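Local coordinates for synaptic vesicle membrane protein VAT-1 homolog-like (Homo sapiens, PDB 4A27), which is probably an oxidoreductase of the quinone oxidoreductase branch of the zinc-containing alcohol dehydrogenase family, though its substrate and reaction are not established, at residues E142-L147 with V209-D214; F117-A122 with K308-V313. All blocks are in the same frame, centred on the assembly; numbering follows the deposited sequence.

In the fold
Both contacts join segments far apart in the sequence, and contact 1 is nested within the loop that contact 2 closes. Contact 1 (142-147 with 209-214) pairs two central strands of the six-stranded parallel sheet of the Rossmann-type domain, the cofactor-binding half in relatives of this family. Contact 2 (117-122 with 308-313) sets a short helix against the loop leading to strand 313-317. The centre of contact 2 is about 11 Å from the centre of the chain, that of contact 1 about 20 Å. The contact centres are about 24 Å apart and the nearest atoms about 12 Å. Helix 154-163 has side-chain contacts with both, through Val146 and Leu213 in one and Ile309 and Val312 in the other.

Contact 1 (E142-L147 with V209-D214); sequences EGMSVL and VDIVLD
Two neighbouring strands of a parallel Rossmann-type sheet meet here, Leu147 N giving a nearly straight hydrogen bond to Ile211 O (2.8 Å, 169° at the hydrogen) and Leu147 O taking one from Leu213 N at 3.0 Å. The bridges Val146-Ile211 and Leu147-Val212 set the register. At the entrance Ile211 N donates to Ser145 O at 3.1 Å, and the Asp210 side chain adds to this backbone pairing: OD2 accepts Ser145 N at 2.8 Å through its anti lone pair, while Lys229 salt-bridges the same oxygen. Asp210 CG lies anti to its own carbonyl carbon (chi1 -62°), which carries the carboxylate back to strand 145-148. The Met144 chain passes over Asp210 at an angle, its bend at chi3 (43°) bringing CE to 4.0 Å from Ile211 CD1. In the sheet order 3-2-1-4-5-6 these are strands 1 and 4, the switch point: from edge strand 189-192 the chain returns through helix 197-204 to lay 209-215 beside 145-148. On one face Val146 and Ile211 run alongside each other, and Val146 CG1 reaches Leu213 CD1 at 4.1 Å beneath helix 154-163. On the other, Leu147 CB packs against Val209 CG2 at 4.0 Å, with Phe172 of the adjoining strand against both.

Contact 2 (F117-A122 with K308-V313); sequences FSEAAA and KIKPVV
Glu119 OE2 receives Lys310 NZ at 3.0 Å in a salt bridge that ties helix 117-121 to the loop before strand 313-317. The ammonium comes from above the carboxylate, 37° out of its plane, and the two side chains run across each other at a slant. Lys310 CB sets off to one side of the helix, but the bend at chi4 (77°) turns NZ back toward the acid; nearer its root the chain also passes Glu119 OE2, with CG 3.5 Å from that oxygen. The other oxygen, OE1, is hydrogen-bonded to the hydroxyl of Tyr304, and the carboxylate is gripped at both ends. With alanine in place of Glu119, the Lys310 ammonium would probably lose its carboxylate mate and the Tyr304 hydroxyl this partner. Beside the ion pair, the Pro311 ring packs against the helix backbone, CG standing 3.6 Å from Glu119 O. Its CB meets Ala122 CB at 3.9 Å, and Val313 CG2 approaches that same methyl at 4.2 Å, making an apolar patch at the Ala122 end of 117-122. Tyr304 belongs to helix 290-305, strand 67-75 lies against Ala120 and Ala121, and helix 154-163 packs against Ile309 and Val312 of the loop.

Contact 1 (E142-L147 with V209-D214)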
ATOM      1  N   GLU A 142       5.639  -2.724 -13.641  1.00 41.55           N
ATOM      2  CA  GLU A 142       5.533  -2.479 -15.071  1.00 40.01           C
ATOM      3  C   GLU A 142       4.189  -1.962 -15.504  1.00 40.91           C
ATOM      4  O   GLU A 142       3.186  -2.488 -15.082  1.00 39.80           O
ATOM      5  CB  GLU A 142       5.819  -3.765 -15.878  1.00 61.48           C
ATOM      6  CG  GLU A 142       7.272  -4.002 -16.215  1.00 79.69           C
ATOM      7  CD  GLU A 142       7.489  -5.100 -17.277  1.00106.54           C
ATOM      8  OE1 GLU A 142       6.843  -5.060 -18.359  1.00 81.58           O
ATOM      9  OE2 GLU A 142       8.313  -6.014 -17.018  1.00 89.19           O
ATOM     10  N   GLY A 143       4.180  -0.930 -16.357  1.00 37.36           N
ATOM     11  CA  GLY A 143       2.937  -0.403 -16.923  1.00 42.84           C
ATOM     12  C   GLY A 143       2.172   0.594 -16.062  1.00 45.23           C
ATOM     13  O   GLY A 143       1.141   1.117 -16.470  1.00 40.65           O
ATOM     14  N   MET A 144       2.646   0.881 -14.864  1.00 40.35           N
ATOM     15  CA  MET A 144       1.888   1.769 -13.984  1.00 37.98           C
ATOM     16  C   MET A 144       2.167   3.220 -14.284  1.00 40.21           C
ATOM     17  O   MET A 144       3.060   3.548 -15.034  1.00 35.64           O
ATOM     18  CB  MET A 144       2.247   1.471 -12.530  1.00 36.32           C
ATOM     19  CG  MET A 144       1.742   0.124 -12.126  1.00 37.30           C
ATOM     20  SD  MET A 144       2.021  -0.314 -10.411  1.00 43.02           S
ATOM     21  CE  MET A 144       1.595   1.182  -9.629  1.00 44.06           C
ATOM     22  N   SER A 145       1.403   4.105 -13.655  1.00 45.05           N
ATOM     23  CA  SER A 145       1.636   5.494 -13.826  1.00 38.69           C
ATOM     24  C   SER A 145       1.690   6.209 -12.473  1.00 37.01           C
ATOM     25  O   SER A 145       1.057   5.797 -11.491  1.00 39.82           O
ATOM     26  CB  SER A 145       0.566   6.066 -14.761  1.00 46.66           C
ATOM     27  OG  SER A 145      -0.600   6.392 -14.034  1.00 47.76           O
ATOM     28  N   VAL A 146       2.500   7.259 -12.430  1.00 34.89           N
ATOM     29  CA  VAL A 146       2.826   7.974 -11.222  1.00 36.85           C
ATOM     30  C   VAL A 146       2.687   9.475 -11.446  1.00 39.51           C
ATOM     31  O   VAL A 146       3.149  10.001 -12.459  1.00 37.23           O
ATOM     32  CB  VAL A 146       4.279   7.717 -10.790  1.00 43.10           C
ATOM     33  CG1 VAL A 146       4.547   8.455  -9.459  1.00 37.81           C
ATOM     34  CG2 VAL A 146       4.572   6.208 -10.669  1.00 33.57           C
ATOM     35  N   LEU A 147       2.071  10.152 -10.488  1.00 33.68           N
ATOM     36  CA  LEU A 147       2.074  11.585 -10.468  1.00 39.77           C
ATOM     37  C   LEU A 147       2.989  12.078  -9.379  1.00 41.74           C
ATOM     38  O   LEU A 147       2.773  11.773  -8.199  1.00 41.26           O
ATOM     39  CB  LEU A 147       0.652  12.160 -10.222  1.00 42.41           C
ATOM     40  CG  LEU A 147       0.534  13.705 -10.112  1.00 45.66           C
ATOM     41  CD1 LEU A 147       1.126  14.404 -11.343  1.00 47.27           C
ATOM     42  CD2 LEU A 147      -0.916  14.182  -9.971  1.00 49.23           C
ATOM     43  N   VAL A 209      -4.043   7.995 -12.241  1.00 47.07           N
ATOM     44  CA  VAL A 209      -2.773   7.312 -11.972  1.00 40.95           C
ATOM     45  C   VAL A 209      -2.835   6.267 -10.850  1.00 43.74           C
ATOM     46  O   VAL A 209      -3.730   6.277  -9.997  1.00 41.40           O
ATOM     47  CB  VAL A 209      -1.649   8.339 -11.656  1.00 42.85           C
ATOM     48  CG1 VAL A 209      -1.345   9.206 -12.883  1.00 45.86           C
ATOM     49  CG2 VAL A 209      -2.065   9.192 -10.478  1.00 34.52           C
ATOM     50  N   ASP A 210      -1.843   5.376 -10.861  1.00 38.87           N
ATOM     51  CA  ASP A 210      -1.689   4.369  -9.839  1.00 41.83           C
ATOM     52  C   ASP A 210      -1.129   4.911  -8.538  1.00 47.06           C
ATOM     53  O   ASP A 210      -1.520   4.437  -7.456  1.00 40.62           O
ATOM     54  CB  ASP A 210      -0.758   3.265 -10.344  1.00 42.29           C
ATOM     55  CG  ASP A 210      -1.315   2.563 -11.563  1.00 44.78           C
ATOM     56  OD1 ASP A 210      -2.262   1.783 -11.369  1.00 50.41           O
ATOM     57  OD2 ASP A 210      -0.849   2.830 -12.700  1.00 44.56           O
ATOM     58  N   ILE A 211      -0.218   5.892  -8.631  1.00 46.02           N
ATOM     59  CA  ILE A 211       0.438   6.432  -7.451  1.00 38.60           C
ATOM     60  C   ILE A 211       0.503   7.949  -7.520  1.00 41.88           C
ATOM     61  O   ILE A 211       0.967   8.523  -8.531  1.00 32.63           O
ATOM     62  CB  ILE A 211       1.866   5.925  -7.310  1.00 37.79           C
ATOM     63  CG1 ILE A 211       1.940   4.396  -7.267  1.00 37.15           C
ATOM     64  CG2 ILE A 211       2.570   6.603  -6.079  1.00 36.52           C
ATOM     65  CD1 ILE A 211       3.400   3.905  -7.377  1.00 32.32           C
ATOM     66  N   VAL A 212       0.061   8.605  -6.445  1.00 33.59           N
ATOM     67  CA  VAL A 212       0.263  10.038  -6.311  1.00 39.73           C
ATOM     68  C   VAL A 212       1.220  10.286  -5.132  1.00 38.95           C
ATOM     69  O   VAL A 212       0.961   9.771  -4.039  1.00 36.30           O
ATOM     70  CB  VAL A 212      -1.049  10.818  -6.084  1.00 40.46           C
ATOM     71  CG1 VAL A 212      -0.723  12.343  -5.887  1.00 42.61           C
ATOM     72  CG2 VAL A 212      -2.023  10.643  -7.272  1.00 45.66           C
ATOM     73  N   LEU A 213       2.275  11.082  -5.370  1.00 35.86           N
ATOM     74  CA  LEU A 213       3.256  11.459  -4.360  1.00 34.96           C
ATOM     75  C   LEU A 213       3.193  12.945  -4.106  1.00 39.81           C
ATOM     76  O   LEU A 213       3.472  13.774  -4.994  1.00 38.89           O
ATOM     77  CB  LEU A 213       4.658  11.110  -4.787  1.00 36.31           C
ATOM     78  CG  LEU A 213       4.863   9.671  -5.195  1.00 37.40           C
ATOM     79  CD1 LEU A 213       6.223   9.503  -5.820  1.00 43.51           C
ATOM     80  CD2 LEU A 213       4.648   8.782  -3.940  1.00 32.27           C
ATOM     81  N   ASP A 214       2.814  13.294  -2.879  1.00 40.30           N
ATOM     82  CA  ASP A 214       2.500  14.666  -2.554  1.00 36.00           C
ATOM     83  C   ASP A 214       3.221  15.132  -1.297  1.00 49.80           C
ATOM     84  O   ASP A 214       2.990  14.601  -0.194  1.00 43.63           O
ATOM     85  CB  ASP A 214       0.994  14.772  -2.305  1.00 43.04           C
ATOM     86  CG  ASP A 214       0.504  16.213  -2.315  1.00 49.27           C
ATOM     87  OD1 ASP A 214       1.266  17.115  -2.746  1.00 49.22           O
ATOM     88  OD2 ASP A 214      -0.661  16.424  -1.937  1.00 57.54           O
TER

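Contact 2 (F117-A122 with K308-V313)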
ATOM      1  N   PHE A 117      31.890  14.059  -2.816  1.00 36.10           N
ATOM      2  CA  PHE A 117      31.267  14.328  -1.500  1.00 44.03           C
ATOM      3  C   PHE A 117      29.966  15.112  -1.633  1.00 40.72           C
ATOM      4  O   PHE A 117      29.028  14.884  -0.854  1.00 44.01           O
ATOM      5  CB  PHE A 117      32.214  15.065  -0.543  1.00 47.30           C
ATOM      6  CG  PHE A 117      33.381  14.229  -0.104  1.00 52.67           C
ATOM      7  CD1 PHE A 117      33.192  13.159   0.758  1.00 47.43           C
ATOM      8  CD2 PHE A 117      34.654  14.480  -0.591  1.00 59.16           C
ATOM      9  CE1 PHE A 117      34.260  12.366   1.159  1.00 55.41           C
ATOM     10  CE2 PHE A 117      35.721  13.681  -0.211  1.00 47.73           C
ATOM     11  CZ  PHE A 117      35.519  12.626   0.667  1.00 48.05           C
ATOM     12  N   SER A 118      29.910  16.042  -2.594  1.00 39.65           N
ATOM     13  CA  SER A 118      28.702  16.839  -2.822  1.00 39.62           C
ATOM     14  C   SER A 118      27.549  15.952  -3.339  1.00 44.40           C
ATOM     15  O   SER A 118      26.441  16.040  -2.854  1.00 34.92           O
ATOM     16  CB  SER A 118      28.958  18.032  -3.757  1.00 43.48           C
ATOM     17  OG  SER A 118      29.400  17.596  -5.020  1.00 54.35           O
ATOM     18  N   GLU A 119      27.802  15.070  -4.294  1.00 36.74           N
ATOM     19  CA  GLU A 119      26.786  14.076  -4.697  1.00 41.25           C
ATOM     20  C   GLU A 119      26.280  13.223  -3.537  1.00 42.64           C
ATOM     21  O   GLU A 119      25.080  12.902  -3.472  1.00 33.60           O
ATOM     22  CB  GLU A 119      27.364  13.100  -5.715  1.00 49.14           C
ATOM     23  CG  GLU A 119      27.152  13.456  -7.138  1.00 59.92           C
ATOM     24  CD  GLU A 119      27.643  12.351  -8.080  1.00 56.00           C
ATOM     25  OE1 GLU A 119      28.796  11.891  -7.947  1.00 83.46           O
ATOM     26  OE2 GLU A 119      26.874  11.949  -8.955  1.00 62.29           O
ATOM     27  N   ALA A 120      27.223  12.772  -2.687  1.00 33.80           N
ATOM     28  CA  ALA A 120      26.931  11.864  -1.607  1.00 34.08           C
ATOM     29  C   ALA A 120      26.011  12.494  -0.554  1.00 37.08           C
ATOM     30  O   ALA A 120      25.142  11.810  -0.026  1.00 35.44           O
ATOM     31  CB  ALA A 120      28.262  11.327  -0.917  1.00 37.02           C
ATOM     32  N   ALA A 121      26.197  13.783  -0.280  1.00 34.36           N
ATOM     33  CA  ALA A 121      25.349  14.506   0.683  1.00 35.29           C
ATOM     34  C   ALA A 121      24.011  14.787   0.076  1.00 31.61           C
ATOM     35  O   ALA A 121      23.122  15.264   0.751  1.00 38.20           O
ATOM     36  CB  ALA A 121      25.993  15.855   1.089  1.00 30.18           C
ATOM     37  N   ALA A 122      23.934  14.652  -1.248  1.00 36.85           N
ATOM     38  CA  ALA A 122      22.687  14.808  -1.967  1.00 34.46           C
ATOM     39  C   ALA A 122      21.898  13.532  -2.094  1.00 33.76           C
ATOM     40  O   ALA A 122      20.804  13.547  -2.664  1.00 37.37           O
ATOM     41  CB  ALA A 122      22.987  15.322  -3.351  1.00 35.17           C
ATOM     42  N   LYS A 308      22.427   4.019 -13.499  1.00 44.71           N
ATOM     43  CA  LYS A 308      20.997   4.207 -13.676  1.00 44.27           C
ATOM     44  C   LYS A 308      20.402   5.339 -12.869  1.00 44.03           C
ATOM     45  O   LYS A 308      19.316   5.780 -13.169  1.00 38.21           O
ATOM     46  CB  LYS A 308      20.267   2.922 -13.355  1.00 43.60           C
ATOM     47  CG  LYS A 308      20.510   1.853 -14.466  1.00 44.01           C
ATOM     48  CD  LYS A 308      20.112   0.473 -13.999  1.00 49.98           C
ATOM     49  CE  LYS A 308      20.242  -0.597 -15.160  1.00 53.02           C
ATOM     50  NZ  LYS A 308      18.945  -0.723 -15.872  1.00 68.31           N
ATOM     51  N   ILE A 309      21.088   5.794 -11.831  1.00 50.09           N
ATOM     52  CA  ILE A 309      20.647   6.962 -11.101  1.00 37.35           C
ATOM     53  C   ILE A 309      21.850   7.860 -10.780  1.00 42.85           C
ATOM     54  O   ILE A 309      22.978   7.397 -10.744  1.00 39.26           O
ATOM     55  CB  ILE A 309      19.905   6.601  -9.785  1.00 41.10           C
ATOM     56  CG1 ILE A 309      20.799   5.840  -8.817  1.00 41.40           C
ATOM     57  CG2 ILE A 309      18.566   5.814 -10.014  1.00 33.64           C
ATOM     58  CD1 ILE A 309      20.183   5.810  -7.393  1.00 48.67           C
ATOM     59  N   LYS A 310      21.575   9.137 -10.522  1.00 41.17           N
ATOM     60  CA  LYS A 310      22.581  10.138 -10.245  1.00 40.36           C
ATOM     61  C   LYS A 310      21.904  11.371  -9.618  1.00 42.34           C
ATOM     62  O   LYS A 310      21.019  11.979 -10.218  1.00 38.20           O
ATOM     63  CB  LYS A 310      23.309  10.524 -11.538  1.00 56.38           C
ATOM     64  CG  LYS A 310      24.359  11.621 -11.378  1.00 71.64           C
ATOM     65  CD  LYS A 310      25.181  11.812 -12.665  1.00 52.45           C
ATOM     66  CE  LYS A 310      26.534  12.498 -12.405  1.00 69.78           C
ATOM     67  NZ  LYS A 310      27.555  11.572 -11.821  1.00 57.80           N
ATOM     68  N   PRO A 311      22.318  11.739  -8.420  1.00 39.84           N
ATOM     69  CA  PRO A 311      21.737  12.897  -7.765  1.00 38.12           C
ATOM     70  C   PRO A 311      21.911  14.164  -8.600  1.00 43.69           C
ATOM     71  O   PRO A 311      22.921  14.337  -9.255  1.00 36.57           O
ATOM     72  CB  PRO A 311      22.479  12.961  -6.423  1.00 37.65           C
ATOM     73  CG  PRO A 311      23.244  11.705  -6.293  1.00 35.45           C
ATOM     74  CD  PRO A 311      23.352  11.063  -7.603  1.00 45.90           C
ATOM     75  N   VAL A 312      20.890  15.009  -8.600  1.00 36.12           N
ATOM     76  CA  VAL A 312      20.874  16.270  -9.346  1.00 34.73           C
ATOM     77  C   VAL A 312      21.147  17.318  -8.294  1.00 35.91           C
ATOM     78  O   VAL A 312      20.384  17.426  -7.332  1.00 33.68           O
ATOM     79  CB  VAL A 312      19.502  16.565  -9.973  1.00 38.75           C
ATOM     80  CG1 VAL A 312      19.445  18.007 -10.563  1.00 45.41           C
ATOM     81  CG2 VAL A 312      19.179  15.561 -11.119  1.00 39.08           C
ATOM     82  N   VAL A 313      22.266  18.028  -8.433  1.00 37.61           N
ATOM     83  CA  VAL A 313      22.712  19.022  -7.465  1.00 35.84           C
ATOM     84  C   VAL A 313      22.376  20.417  -8.007  1.00 39.82           C
ATOM     85  O   VAL A 313      22.770  20.780  -9.090  1.00 39.06           O
ATOM     86  CB  VAL A 313      24.192  18.899  -7.163  1.00 34.35           C
ATOM     87  CG1 VAL A 313      24.616  19.980  -6.153  1.00 38.78           C
ATOM     88  CG2 VAL A 313      24.531  17.485  -6.598  1.00 30.67           C
TER